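Local coordinates for FERM, ARHGEF and pleckstrin domain-containing protein 2 (Mus musculus, PDB 6D2K), which acts as a guanine nucleotide exchange factor that activates RAC1 and takes part in semaphorin responses and actin remodelling, and is represented here by its FERM domain, at residues V19-D23 with Q36-H40; F88-P92 with R188-G194; A125-H130 with F167-H171; N209-S213 with F273-C277. All coordinates share one frame; numbering follows the deposited sequence.

Contact 1. Residues V19-D23 with Q36-H40; sequences VELFD and QVWKH
In the ubiquitin-like N-terminal lobe of the FERM domain, F22 of the edge strand 19-24 presses against Q36 and V37 and, one turn on, H40 of helix 30-41. The segment axes approach to 10.5 Å, a gap that the phenyl ring is long enough to fill. V37 carries the apolar side of the joint: its CG2 methyl stands over one face of the ring, 4.1 Å from the centroid and 21° off the normal, a CH-pi contact. That methyl lies anti to the carbonyl carbon of V37, a rotation that turns it onto the ring, and a beta-branched residue can offer it without a flexible chain. The rim meets Q36 and H40: CD1 of F22 comes within 3.6 Å of OE1 of Q36, which sits in the ring plane, and CZ of F22 lies 4.1 Å from CB of H40. OE1 of Q36 also accepts a hydrogen bond from a water, 2.7 Å away, which accepts from the backbone N of D23 at 3.1 Å and so bridges strand and helix. The carboxylate of D23 turns elsewhere, to a salt bridge with R9. E20 and H40 meet at the outer margin, but their modelled closeness is doubtful. Replacing F22 by alanine is likely to leave the methyl of V37 without its ring and open a gap between helix and strand. Toward the rest of the sheet, F22 also touches V12 and V37 touches L51. A helix packed across a mixed beta-sheet is the hallmark of the beta-grasp fold of ubiquitin, which this lobe shares.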
loop_
_atom_site.group_PDB
_atom_site.type_symbol
_atom_site.label_atom_id
_atom_site.label_comp_id
_atom_site.label_asym_id
_atom_site.label_seq_id
_atom_site.Cartn_x
_atom_site.Cartn_y
_atom_site.Cartn_z
ATOM N N VAL A 19 -9.719 -15.397 -3.530
ATOM C CA VAL A 19 -8.421 -16.070 -3.520
ATOM C C VAL A 19 -8.265 -16.882 -4.798
ATOM O O VAL A 19 -9.186 -17.604 -5.205
ATOM C CB VAL A 19 -8.264 -16.977 -2.286
ATOM C CG1 VAL A 19 -6.922 -17.714 -2.309
ATOM C CG2 VAL A 19 -8.394 -16.166 -1.003
ATOM N N GLU A 20 -7.115 -16.738 -5.448
ATOM C CA GLU A 20 -6.790 -17.516 -6.632
ATOM C C GLU A 20 -5.550 -18.347 -6.346
ATOM O O GLU A 20 -4.646 -17.887 -5.658
ATOM C CB GLU A 20 -6.574 -16.617 -7.849
ATOM C CG GLU A 20 -7.816 -16.408 -8.706
ATOM C CD GLU A 20 -8.283 -17.691 -9.390
ATOM O OE1 GLU A 20 -9.082 -18.420 -8.777
ATOM O OE2 GLU A 20 -7.840 -17.976 -10.528
ATOM N N LEU A 21 -5.522 -19.573 -6.861
ATOM C CA LEU A 21 -4.419 -20.501 -6.614
ATOM C C LEU A 21 -3.489 -20.553 -7.817
ATOM O O LEU A 21 -3.946 -20.650 -8.963
ATOM C CB LEU A 21 -4.976 -21.900 -6.314
ATOM C CG LEU A 21 -6.035 -21.947 -5.209
ATOM C CD1 LEU A 21 -6.703 -23.314 -5.167
ATOM C CD2 LEU A 21 -5.441 -21.608 -3.849
ATOM N N PHE A 22 -2.185 -20.463 -7.563
ATOM C CA PHE A 22 -1.191 -20.495 -8.635
ATOM C C PHE A 22 -0.149 -21.551 -8.326
ATOM O O PHE A 22 0.432 -21.552 -7.247
ATOM C CB PHE A 22 -0.506 -19.138 -8.795
ATOM C CG PHE A 22 -1.440 -18.037 -9.207
ATOM C CD1 PHE A 22 -1.502 -17.621 -10.520
ATOM C CD2 PHE A 22 -2.251 -17.426 -8.274
ATOM C CE1 PHE A 22 -2.366 -16.602 -10.900
ATOM C CE2 PHE A 22 -3.116 -16.422 -8.642
ATOM C CZ PHE A 22 -3.179 -16.008 -9.956
ATOM N N ASP A 23 0.082 -22.445 -9.278
ATOM C CA ASP A 23 1.091 -23.482 -9.109
ATOM C C ASP A 23 2.355 -23.083 -9.850
ATOM O O ASP A 23 2.322 -22.763 -11.034
ATOM C CB ASP A 23 0.554 -24.821 -9.614
ATOM C CG ASP A 23 -0.597 -25.330 -8.778
ATOM O OD1 ASP A 23 -0.465 -25.342 -7.536
ATOM O OD2 ASP A 23 -1.633 -25.717 -9.356
ATOM N N GLN A 36 1.832 -14.245 -14.022
ATOM C CA GLN A 36 0.637 -15.080 -14.017
ATOM C C GLN A 36 -0.523 -14.322 -13.378
ATOM O O GLN A 36 -1.661 -14.412 -13.835
ATOM C CB GLN A 36 0.874 -16.424 -13.307
ATOM C CG GLN A 36 1.810 -17.365 -14.065
ATOM C CD GLN A 36 1.816 -18.789 -13.511
ATOM O OE1 GLN A 36 1.013 -19.140 -12.644
ATOM N NE2 GLN A 36 2.726 -19.615 -14.019
ATOM N N VAL A 37 -0.230 -13.554 -12.331
ATOM C CA VAL A 37 -1.279 -12.797 -11.665
ATOM C C VAL A 37 -1.785 -11.673 -12.555
ATOM O O VAL A 37 -2.993 -11.466 -12.651
ATOM C CB VAL A 37 -0.827 -12.221 -10.315
ATOM C CG1 VAL A 37 -1.925 -11.330 -9.747
ATOM C CG2 VAL A 37 -0.498 -13.353 -9.350
ATOM N N TRP A 38 -0.869 -10.959 -13.202
ATOM C CA TRP A 38 -1.263 -9.863 -14.089
ATOM C C TRP A 38 -2.124 -10.387 -15.241
ATOM O O TRP A 38 -3.018 -9.696 -15.722
ATOM C CB TRP A 38 -0.050 -9.127 -14.666
ATOM C CG TRP A 38 0.965 -8.581 -13.666
ATOM C CD1 TRP A 38 2.259 -8.260 -13.924
ATOM C CD2 TRP A 38 0.758 -8.316 -12.267
ATOM N NE1 TRP A 38 2.876 -7.806 -12.787
ATOM C CE2 TRP A 38 1.977 -7.831 -11.756
ATOM C CE3 TRP A 38 -0.335 -8.439 -11.404
ATOM C CZ2 TRP A 38 2.137 -7.468 -10.410
ATOM C CZ3 TRP A 38 -0.173 -8.078 -10.062
ATOM C CH2 TRP A 38 1.051 -7.596 -9.589
ATOM N N LYS A 39 -1.845 -11.610 -15.681
ATOM C CA LYS A 39 -2.615 -12.239 -16.752
ATOM C C LYS A 39 -3.994 -12.657 -16.279
ATOM O O LYS A 39 -4.993 -12.422 -16.960
ATOM C CB LYS A 39 -1.886 -13.468 -17.289
ATOM C CG LYS A 39 -0.760 -13.169 -18.250
ATOM C CD LYS A 39 -0.575 -14.326 -19.238
ATOM C CE LYS A 39 -1.249 -15.614 -18.757
ATOM N NZ LYS A 39 -2.726 -15.641 -19.017
ATOM N N HIS A 40 -4.049 -13.304 -15.122
ATOM C CA HIS A 40 -5.319 -13.692 -14.543
ATOM C C HIS A 40 -6.231 -12.473 -14.432
ATOM O O HIS A 40 -7.435 -12.578 -14.646
ATOM C CB HIS A 40 -5.122 -14.340 -13.171
ATOM C CG HIS A 40 -6.397 -14.534 -12.419
ATOM N ND1 HIS A 40 -7.265 -15.571 -12.683
ATOM C CD2 HIS A 40 -6.967 -13.810 -11.426
ATOM C CE1 HIS A 40 -8.309 -15.485 -11.879
ATOM N NE2 HIS A 40 -8.152 -14.429 -11.104
HETATM O O HOH W 1 -0.475 -21.397 -12.145
#

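Contact 2. Residues F88-P92 with R188-G194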
loop_
_atom_site.group_PDB
_atom_site.type_symbol
_atom_site.label_atom_id
_atom_site.label_comp_id
_atom_site.label_asym_id
_atom_site.label_seq_id
_atom_site.Cartn_x
_atom_site.Cartn_y
_atom_site.Cartn_z
ATOM N N PHE A 88 1.989 4.617 -5.028
ATOM C CA PHE A 88 0.830 5.507 -5.004
ATOM C C PHE A 88 1.156 6.840 -5.697
ATOM O O PHE A 88 1.933 7.653 -5.172
ATOM C CB PHE A 88 0.413 5.764 -3.553
ATOM C CG PHE A 88 -0.228 4.570 -2.870
ATOM C CD1 PHE A 88 -1.606 4.475 -2.801
ATOM C CD2 PHE A 88 0.535 3.576 -2.280
ATOM C CE1 PHE A 88 -2.220 3.394 -2.174
ATOM C CE2 PHE A 88 -0.073 2.484 -1.649
ATOM C CZ PHE A 88 -1.448 2.401 -1.599
ATOM N N PRO A 89 0.590 7.067 -6.893
ATOM C CA PRO A 89 0.877 8.346 -7.556
ATOM C C PRO A 89 -0.011 9.450 -6.984
ATOM O O PRO A 89 -1.027 9.158 -6.354
ATOM C CB PRO A 89 0.506 8.059 -9.009
ATOM C CG PRO A 89 -0.655 7.104 -8.892
ATOM C CD PRO A 89 -0.315 6.225 -7.698
ATOM N N PRO A 90 0.374 10.717 -7.189
ATOM C CA PRO A 90 -0.393 11.830 -6.626
ATOM C C PRO A 90 -1.809 11.960 -7.204
ATOM O O PRO A 90 -2.691 12.438 -6.490
ATOM C CB PRO A 90 0.459 13.059 -6.978
ATOM C CG PRO A 90 1.339 12.615 -8.092
ATOM C CD PRO A 90 1.578 11.158 -7.909
ATOM N N ASP A 91 -2.028 11.539 -8.448
ATOM C CA ASP A 91 -3.341 11.706 -9.095
ATOM C C ASP A 91 -3.805 10.381 -9.689
ATOM O O ASP A 91 -3.735 10.176 -10.896
ATOM C CB ASP A 91 -3.261 12.789 -10.186
ATOM C CG ASP A 91 -4.626 13.378 -10.553
ATOM O OD1 ASP A 91 -5.664 12.799 -10.167
ATOM O OD2 ASP A 91 -4.653 14.435 -11.229
ATOM N N PRO A 92 -4.282 9.463 -8.837
ATOM C CA PRO A 92 -4.656 8.145 -9.358
ATOM C C PRO A 92 -5.899 8.192 -10.257
ATOM O O PRO A 92 -6.132 7.257 -11.025
ATOM C CB PRO A 92 -4.936 7.324 -8.089
ATOM C CG PRO A 92 -5.204 8.331 -7.021
ATOM C CD PRO A 92 -4.398 9.554 -7.372
ATOM N N ARG A 188 -6.750 11.000 -2.172
ATOM C CA ARG A 188 -5.433 11.467 -2.622
ATOM C C ARG A 188 -5.011 12.740 -1.918
ATOM O O ARG A 188 -3.832 13.101 -1.962
ATOM C CB ARG A 188 -5.402 11.666 -4.135
ATOM C CG ARG A 188 -6.079 12.935 -4.604
ATOM C CD ARG A 188 -6.142 12.963 -6.109
ATOM N NE ARG A 188 -6.661 14.236 -6.590
ATOM C CZ ARG A 188 -5.896 15.276 -6.892
ATOM N NH1 ARG A 188 -6.451 16.402 -7.319
ATOM N NH2 ARG A 188 -4.576 15.186 -6.778
ATOM N N LYS A 189 -5.955 13.427 -1.278
ATOM C CA LYS A 189 -5.610 14.648 -0.530
ATOM C C LYS A 189 -5.316 14.389 0.944
ATOM O O LYS A 189 -4.934 15.314 1.679
ATOM C CB LYS A 189 -6.723 15.702 -0.646
ATOM C CG LYS A 189 -6.938 16.240 -2.056
ATOM C CD LYS A 189 -5.724 17.019 -2.520
ATOM C CE LYS A 189 -5.986 17.701 -3.848
ATOM N NZ LYS A 189 -4.783 18.437 -4.322
ATOM N N LEU A 190 -5.484 13.144 1.387
ATOM C CA LEU A 190 -5.245 12.784 2.778
ATOM C C LEU A 190 -3.757 12.649 3.030
ATOM O O LEU A 190 -3.035 12.097 2.209
ATOM C CB LEU A 190 -5.926 11.469 3.143
ATOM C CG LEU A 190 -7.436 11.506 2.938
ATOM C CD1 LEU A 190 -8.012 10.137 3.231
ATOM C CD2 LEU A 190 -8.046 12.581 3.839
ATOM N N GLU A 191 -3.318 13.153 4.173
ATOM C CA GLU A 191 -1.904 13.090 4.534
ATOM C C GLU A 191 -1.431 11.642 4.584
ATOM O O GLU A 191 -0.260 11.359 4.299
ATOM C CB GLU A 191 -1.689 13.763 5.887
ATOM C CG GLU A 191 -0.233 13.872 6.316
ATOM C CD GLU A 191 -0.077 14.738 7.552
ATOM O OE1 GLU A 191 0.497 15.840 7.433
ATOM O OE2 GLU A 191 -0.550 14.318 8.628
ATOM N N MET A 192 -2.329 10.724 4.934
ATOM C CA MET A 192 -1.948 9.319 5.050
ATOM C C MET A 192 -2.119 8.494 3.765
ATOM O O MET A 192 -1.901 7.278 3.770
ATOM C CB MET A 192 -2.686 8.661 6.219
ATOM C CG MET A 192 -2.249 9.206 7.596
ATOM S SD MET A 192 -0.478 8.945 7.929
ATOM C CE MET A 192 -0.444 7.169 8.090
ATOM N N TYR A 193 -2.508 9.146 2.673
ATOM C CA TYR A 193 -2.643 8.468 1.379
ATOM C C TYR A 193 -1.338 7.774 0.995
ATOM O O TYR A 193 -0.294 8.417 0.891
ATOM C CB TYR A 193 -3.077 9.464 0.292
ATOM C CG TYR A 193 -2.967 8.951 -1.137
ATOM C CD1 TYR A 193 -3.873 8.031 -1.636
ATOM C CD2 TYR A 193 -1.955 9.389 -1.976
ATOM C CE1 TYR A 193 -3.776 7.565 -2.930
ATOM C CE2 TYR A 193 -1.845 8.928 -3.269
ATOM C CZ TYR A 193 -2.756 8.008 -3.742
ATOM O OH TYR A 193 -2.660 7.522 -5.028
ATOM N N GLY A 194 -1.416 6.461 0.805
ATOM C CA GLY A 194 -0.271 5.641 0.422
ATOM C C GLY A 194 0.797 5.457 1.491
ATOM O O GLY A 194 1.863 4.906 1.200
HETATM O O HOH W 2 -1.994 13.477 -3.974
#
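Y193 reaches across to the proline-rich segment 88-92 and donates its hydroxyl proton to the carbonyl of P89, OH to O 2.7 Å, in the carbonyl plane. A tyrosine suits this place because the same ring that brings the hydroxyl also receives the edge of F88 on its face, a T-shaped pair with planes at 84°. CG of Y193 stands anti to the backbone N (chi1 168°), which swings the phenol over to the prolines, where CG of P92 lies 3.3 Å from OH. G194 lies over one face of F88: its CA sits 3.5 Å from the ring centroid, almost over the centre, leaving no place for a CB, and its positive phi also favours glycine. R188 adds a weak hydrogen bond from NH2 to O of P90 at 3.3 Å. Water joins that same oxygen to the carbonyl O of R188. D91 OD1 lies over the guanidinium face, 4.0 Å from NE, a charge attraction without an N-H aimed at it; E185 is the stronger partner. The two loops meet between helices 98-113 and 176-187: Y193 touches L108, P92 touches L184, and the backbone N of F88 bonds Y280 of helix 267-284.

Contact 3. Residues A125-H130 with F167-H171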
loop_
_atom_site.group_PDB
_atom_site.type_symbol
_atom_site.label_atom_id
_atom_site.label_comp_id
_atom_site.label_asym_id
_atom_site.label_seq_id
_atom_site.Cartn_x
_atom_site.Cartn_y
_atom_site.Cartn_z
ATOM N N ALA A 125 -16.620 8.353 6.685
ATOM C CA ALA A 125 -18.010 8.033 6.371
ATOM C C ALA A 125 -18.327 8.344 4.911
ATOM O O ALA A 125 -19.027 7.564 4.220
ATOM C CB ALA A 125 -18.927 8.824 7.286
ATOM N N LEU A 126 -17.818 9.477 4.432
ATOM C CA LEU A 126 -18.001 9.845 3.031
ATOM C C LEU A 126 -17.319 8.845 2.091
ATOM O O LEU A 126 -17.903 8.422 1.093
ATOM C CB LEU A 126 -17.490 11.267 2.790
ATOM C CG LEU A 126 -17.631 11.804 1.369
ATOM C CD1 LEU A 126 -19.119 11.825 0.952
ATOM C CD2 LEU A 126 -16.993 13.193 1.275
ATOM N N LEU A 127 -16.077 8.478 2.384
ATOM C CA LEU A 127 -15.393 7.451 1.598
ATOM C C LEU A 127 -16.213 6.167 1.529
ATOM O O LEU A 127 -16.407 5.603 0.445
ATOM C CB LEU A 127 -14.013 7.131 2.206
ATOM C CG LEU A 127 -12.911 8.117 1.860
ATOM C CD1 LEU A 127 -11.691 7.874 2.756
ATOM C CD2 LEU A 127 -12.522 7.985 0.398
ATOM N N ILE A 128 -16.658 5.679 2.682
ATOM C CA ILE A 128 -17.426 4.442 2.723
ATOM C C ILE A 128 -18.718 4.590 1.926
ATOM O O ILE A 128 -19.112 3.664 1.230
ATOM C CB ILE A 128 -17.727 4.002 4.159
ATOM C CG1 ILE A 128 -16.414 3.748 4.900
ATOM C CG2 ILE A 128 -18.595 2.740 4.175
ATOM C CD1 ILE A 128 -16.587 3.556 6.398
ATOM N N SER A 129 -19.346 5.761 1.989
ATOM C CA SER A 129 -20.601 5.954 1.253
ATOM C C SER A 129 -20.410 5.808 -0.262
ATOM O O SER A 129 -21.296 5.303 -0.968
ATOM C CB SER A 129 -21.265 7.294 1.610
ATOM O OG SER A 129 -20.585 8.394 1.033
ATOM N N HIS A 130 -19.269 6.261 -0.766
ATOM C CA HIS A 130 -18.954 6.083 -2.185
ATOM C C HIS A 130 -18.619 4.634 -2.501
ATOM O O HIS A 130 -19.001 4.120 -3.565
ATOM C CB HIS A 130 -17.828 7.016 -2.632
ATOM C CG HIS A 130 -18.291 8.421 -2.869
ATOM N ND1 HIS A 130 -17.889 9.491 -2.100
ATOM C CD2 HIS A 130 -19.167 8.914 -3.776
ATOM C CE1 HIS A 130 -18.479 10.592 -2.543
ATOM N NE2 HIS A 130 -19.259 10.264 -3.557
ATOM N N PHE A 167 -24.727 10.250 3.835
ATOM C CA PHE A 167 -23.940 10.592 2.655
ATOM C C PHE A 167 -24.346 9.739 1.442
ATOM O O PHE A 167 -24.402 10.241 0.320
ATOM C CB PHE A 167 -22.432 10.412 2.916
ATOM C CG PHE A 167 -21.807 11.499 3.754
ATOM C CD1 PHE A 167 -21.874 12.822 3.363
ATOM C CD2 PHE A 167 -21.088 11.180 4.897
ATOM C CE1 PHE A 167 -21.298 13.825 4.126
ATOM C CE2 PHE A 167 -20.499 12.167 5.662
ATOM C CZ PHE A 167 -20.598 13.497 5.271
ATOM N N HIS A 168 -24.582 8.447 1.660
ATOM C CA HIS A 168 -24.930 7.561 0.556
ATOM C C HIS A 168 -26.186 8.036 -0.172
ATOM O O HIS A 168 -26.275 7.927 -1.393
ATOM C CB HIS A 168 -25.113 6.130 1.053
ATOM C CG HIS A 168 -25.246 5.121 -0.046
ATOM N ND1 HIS A 168 -25.741 3.854 0.169
ATOM C CD2 HIS A 168 -24.956 5.193 -1.367
ATOM C CE1 HIS A 168 -25.735 3.183 -0.969
ATOM N NE2 HIS A 168 -25.275 3.976 -1.920
ATOM N N GLN A 169 -27.141 8.582 0.576
ATOM C CA GLN A 169 -28.379 9.083 -0.025
ATOM C C GLN A 169 -28.111 10.171 -1.060
ATOM O O GLN A 169 -28.941 10.411 -1.945
ATOM C CB GLN A 169 -29.324 9.621 1.052
ATOM C CG GLN A 169 -29.871 8.567 1.965
ATOM C CD GLN A 169 -30.631 9.156 3.136
ATOM O OE1 GLN A 169 -31.616 9.876 2.953
ATOM N NE2 GLN A 169 -30.185 8.842 4.347
ATOM N N ARG A 170 -26.958 10.825 -0.963
ATOM C CA ARG A 170 -26.612 11.906 -1.878
ATOM C C ARG A 170 -26.093 11.417 -3.229
ATOM O O ARG A 170 -25.933 12.213 -4.149
ATOM C CB ARG A 170 -25.541 12.817 -1.263
ATOM C CG ARG A 170 -25.848 13.287 0.139
ATOM C CD ARG A 170 -24.725 14.164 0.677
ATOM N NE ARG A 170 -25.051 14.649 2.009
ATOM C CZ ARG A 170 -24.365 15.591 2.649
ATOM N NH1 ARG A 170 -23.309 16.154 2.077
ATOM N NH2 ARG A 170 -24.741 15.967 3.861
ATOM N N HIS A 171 -25.795 10.121 -3.342
ATOM C CA HIS A 171 -25.082 9.621 -4.519
ATOM C C HIS A 171 -25.980 8.950 -5.536
ATOM O O HIS A 171 -25.492 8.208 -6.385
ATOM C CB HIS A 171 -24.006 8.613 -4.116
ATOM C CG HIS A 171 -23.084 9.106 -3.048
ATOM N ND1 HIS A 171 -22.742 10.434 -2.907
ATOM C CD2 HIS A 171 -22.411 8.435 -2.080
ATOM C CE1 HIS A 171 -21.908 10.566 -1.890
ATOM N NE2 HIS A 171 -21.686 9.368 -1.373
#
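F167 of helix 161-168 lays its side chain against A125, L126 and S129 of helix 121-136. Starting at the backbone, its CB touches OG of S129 at 3.3 Å. CG and CD1 then come against L126, whose CD1 methyl lies 3.8 Å from CD1 of F167 and over the ring face. On the other flank, CD2 passes 3.7 Å from the backbone N of L126, and CE2 continues outward to CB of A125 at 4.0 Å. The small A125 leaves room for the ring, while the branched L126 covers its face. Deeper in, polar groups form a chain: NE2 of H171 donates to OG of S129 over 2.8 Å, nearly in the imidazole plane, and OG of S129 in turn donates a hydrogen bond to the carbonyl O of L126 at 2.7 Å. The serine can do both because its OG stands between the backbone N and carbonyl carbon (chi1 74°), within reach of the preceding turn. L126 O thus accepts twice, since N of H130 also bonds to it. The imidazole of H171 is flanked on both faces, by the carbonyl O of F167 on one and by the H130 ring on the other. The two imidazoles form an offset stack, centroids 3.8 Å apart and planes at 17°. A leucine in place of H171 would probably leave OG of S129 without its donor and H130 without its stacking partner. H168 beside them bonds to D144. This close helix packing belongs to the all-helical central FERM lobe, which resembles acyl-CoA-binding protein.

Contact 4. Residues N209-S213 with F273-C277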
loop_
_atom_site.group_PDB
_atom_site.type_symbol
_atom_site.label_atom_id
_atom_site.label_comp_id
_atom_site.label_asym_id
_atom_site.label_seq_id
_atom_site.Cartn_x
_atom_site.Cartn_y
_atom_site.Cartn_z
ATOM N N ASN A 209 8.413 7.872 12.850
ATOM C CA ASN A 209 7.955 6.947 11.827
ATOM C C ASN A 209 8.475 7.413 10.482
ATOM O O ASN A 209 8.219 8.546 10.070
ATOM C CB ASN A 209 6.425 6.879 11.809
ATOM C CG ASN A 209 5.862 6.169 13.027
ATOM O OD1 ASN A 209 6.270 5.057 13.358
ATOM N ND2 ASN A 209 4.928 6.816 13.706
ATOM N N LEU A 210 9.225 6.548 9.808
ATOM C CA LEU A 210 9.694 6.825 8.455
ATOM C C LEU A 210 8.675 6.348 7.429
ATOM O O LEU A 210 7.977 5.340 7.623
ATOM C CB LEU A 210 11.039 6.143 8.182
ATOM C CG LEU A 210 12.224 6.695 8.962
ATOM C CD1 LEU A 210 13.457 5.844 8.707
ATOM C CD2 LEU A 210 12.505 8.137 8.571
ATOM N N ALA A 211 8.584 7.089 6.334
ATOM C CA ALA A 211 7.735 6.675 5.218
ATOM C C ALA A 211 8.318 7.191 3.923
ATOM O O ALA A 211 9.267 7.970 3.917
ATOM C CB ALA A 211 6.294 7.170 5.410
ATOM N N VAL A 212 7.754 6.748 2.807
ATOM C CA VAL A 212 8.209 7.240 1.514
ATOM C C VAL A 212 7.010 7.466 0.598
ATOM O O VAL A 212 5.994 6.762 0.686
ATOM C CB VAL A 212 9.262 6.295 0.874
ATOM C CG1 VAL A 212 8.641 4.967 0.513
ATOM C CG2 VAL A 212 9.912 6.960 -0.342
ATOM N N SER A 213 7.106 8.483 -0.248
ATOM C CA SER A 213 5.994 8.835 -1.139
ATOM C C SER A 213 6.558 9.312 -2.474
ATOM O O SER A 213 7.777 9.389 -2.655
ATOM C CB SER A 213 5.149 9.950 -0.530
ATOM O OG SER A 213 5.828 11.205 -0.652
ATOM N N PHE A 273 13.222 -0.986 4.156
ATOM C CA PHE A 273 12.859 0.417 3.953
ATOM C C PHE A 273 13.739 1.066 2.891
ATOM O O PHE A 273 13.255 1.815 2.036
ATOM C CB PHE A 273 12.911 1.231 5.250
ATOM C CG PHE A 273 12.430 2.651 5.074
ATOM C CD1 PHE A 273 11.135 2.903 4.669
ATOM C CD2 PHE A 273 13.272 3.722 5.288
ATOM C CE1 PHE A 273 10.687 4.212 4.478
ATOM C CE2 PHE A 273 12.825 5.027 5.111
ATOM C CZ PHE A 273 11.528 5.267 4.701
ATOM N N TRP A 274 15.038 0.795 2.945
ATOM C CA TRP A 274 15.929 1.277 1.908
ATOM C C TRP A 274 15.451 0.839 0.525
ATOM O O TRP A 274 15.412 1.638 -0.412
ATOM C CB TRP A 274 17.361 0.765 2.172
ATOM C CG TRP A 274 18.328 1.103 1.089
ATOM C CD1 TRP A 274 18.990 2.294 0.899
ATOM C CD2 TRP A 274 18.769 0.233 0.047
ATOM N NE1 TRP A 274 19.798 2.210 -0.212
ATOM C CE2 TRP A 274 19.684 0.958 -0.750
ATOM C CE3 TRP A 274 18.487 -1.093 -0.289
ATOM C CZ2 TRP A 274 20.305 0.408 -1.861
ATOM C CZ3 TRP A 274 19.104 -1.637 -1.400
ATOM C CH2 TRP A 274 20.014 -0.889 -2.165
ATOM N N LYS A 275 15.093 -0.433 0.396
ATOM C CA LYS A 275 14.671 -0.971 -0.902
ATOM C C LYS A 275 13.451 -0.229 -1.446
ATOM O O LYS A 275 13.428 0.147 -2.614
ATOM C CB LYS A 275 14.347 -2.469 -0.816
ATOM C CG LYS A 275 15.560 -3.415 -0.659
ATOM C CD LYS A 275 15.110 -4.877 -0.725
ATOM C CE LYS A 275 16.308 -5.823 -0.727
ATOM N NZ LYS A 275 15.890 -7.252 -0.733
ATOM N N ILE A 276 12.440 -0.017 -0.607
ATOM C CA ILE A 276 11.220 0.633 -1.097
ATOM C C ILE A 276 11.493 2.095 -1.431
ATOM O O ILE A 276 10.897 2.643 -2.366
ATOM C CB ILE A 276 10.009 0.463 -0.141
ATOM C CG1 ILE A 276 8.704 0.929 -0.829
ATOM C CG2 ILE A 276 10.199 1.256 1.123
ATOM C CD1 ILE A 276 8.330 0.127 -2.060
ATOM N N CYS A 277 12.406 2.732 -0.700
ATOM C CA CYS A 277 12.767 4.115 -1.036
ATOM C C CYS A 277 13.463 4.197 -2.387
ATOM O O CYS A 277 13.138 5.051 -3.211
ATOM C CB CYS A 277 13.660 4.749 0.021
ATOM S SG CYS A 277 12.856 5.139 1.567
#
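Strand 209-213 and helix 273-277 run nearly parallel, 24° between their directions, with axes that close to 8.9 Å. The backbones draw nearest where the CA atoms of V212 and C277 stand 6.1 Å apart. Strand alternation directs L210 and V212 to the helix while A211 turns its methyl the other way, so the helix meets A211 mainly through its backbone. F273 is the large piece in the gap. A chi1 of -175°, with CG turned away from the backbone N, carries the ring towards the strand: CZ of F273 lies 3.6 Å from CB of L210, and also 3.6 Å from the carbonyl O of A211, which sits at the ring edge. CD1 of L210 also touches CE2 of F273, the two side chains crossing at about a right angle. One turn along, smaller residues suit the narrower space. SG of C277 rests 3.8 Å from CB of V212 and at the same time lies over a face of F273, while CG1 of V212 touches CG2 of I276 at 4.1 Å. All the contacts across this interface are apolar or van der Waals, as befits a buried core. Around it, F273 meets F244 edge to face and touches L264, and C277 reaches V217 of strand 216-221. Helix 267-284 thus lies against the antiparallel sheet of the PH-like lobe, with strand 207-213 hydrogen-bonded on its flanks to strands 198-201 and 216-221.

In the fold
The FERM domain is a three-lobed cloverleaf, and the contacts sample each lobe. Contact 1 belongs to the ubiquitin-like lobe, contact 3 to the helical lobe and contact 4 to the PH-like lobe; contact 2 joins the loops where the chain enters and leaves the helical lobe, so that contact 3 is nested within the loop it closes. Contact 2 is the central one: its nearest atoms come within about 4 Å of contact 3 and about 5 Å of contact 4, whereas those of contacts 3 and 4 stay about 17 Å apart. Contact 1 stands farther off, its centre about 28 Å from those of contacts 2 and 4 and about 33 Å from contact 3. K275 of segment 273-277 forms a salt bridge with E64.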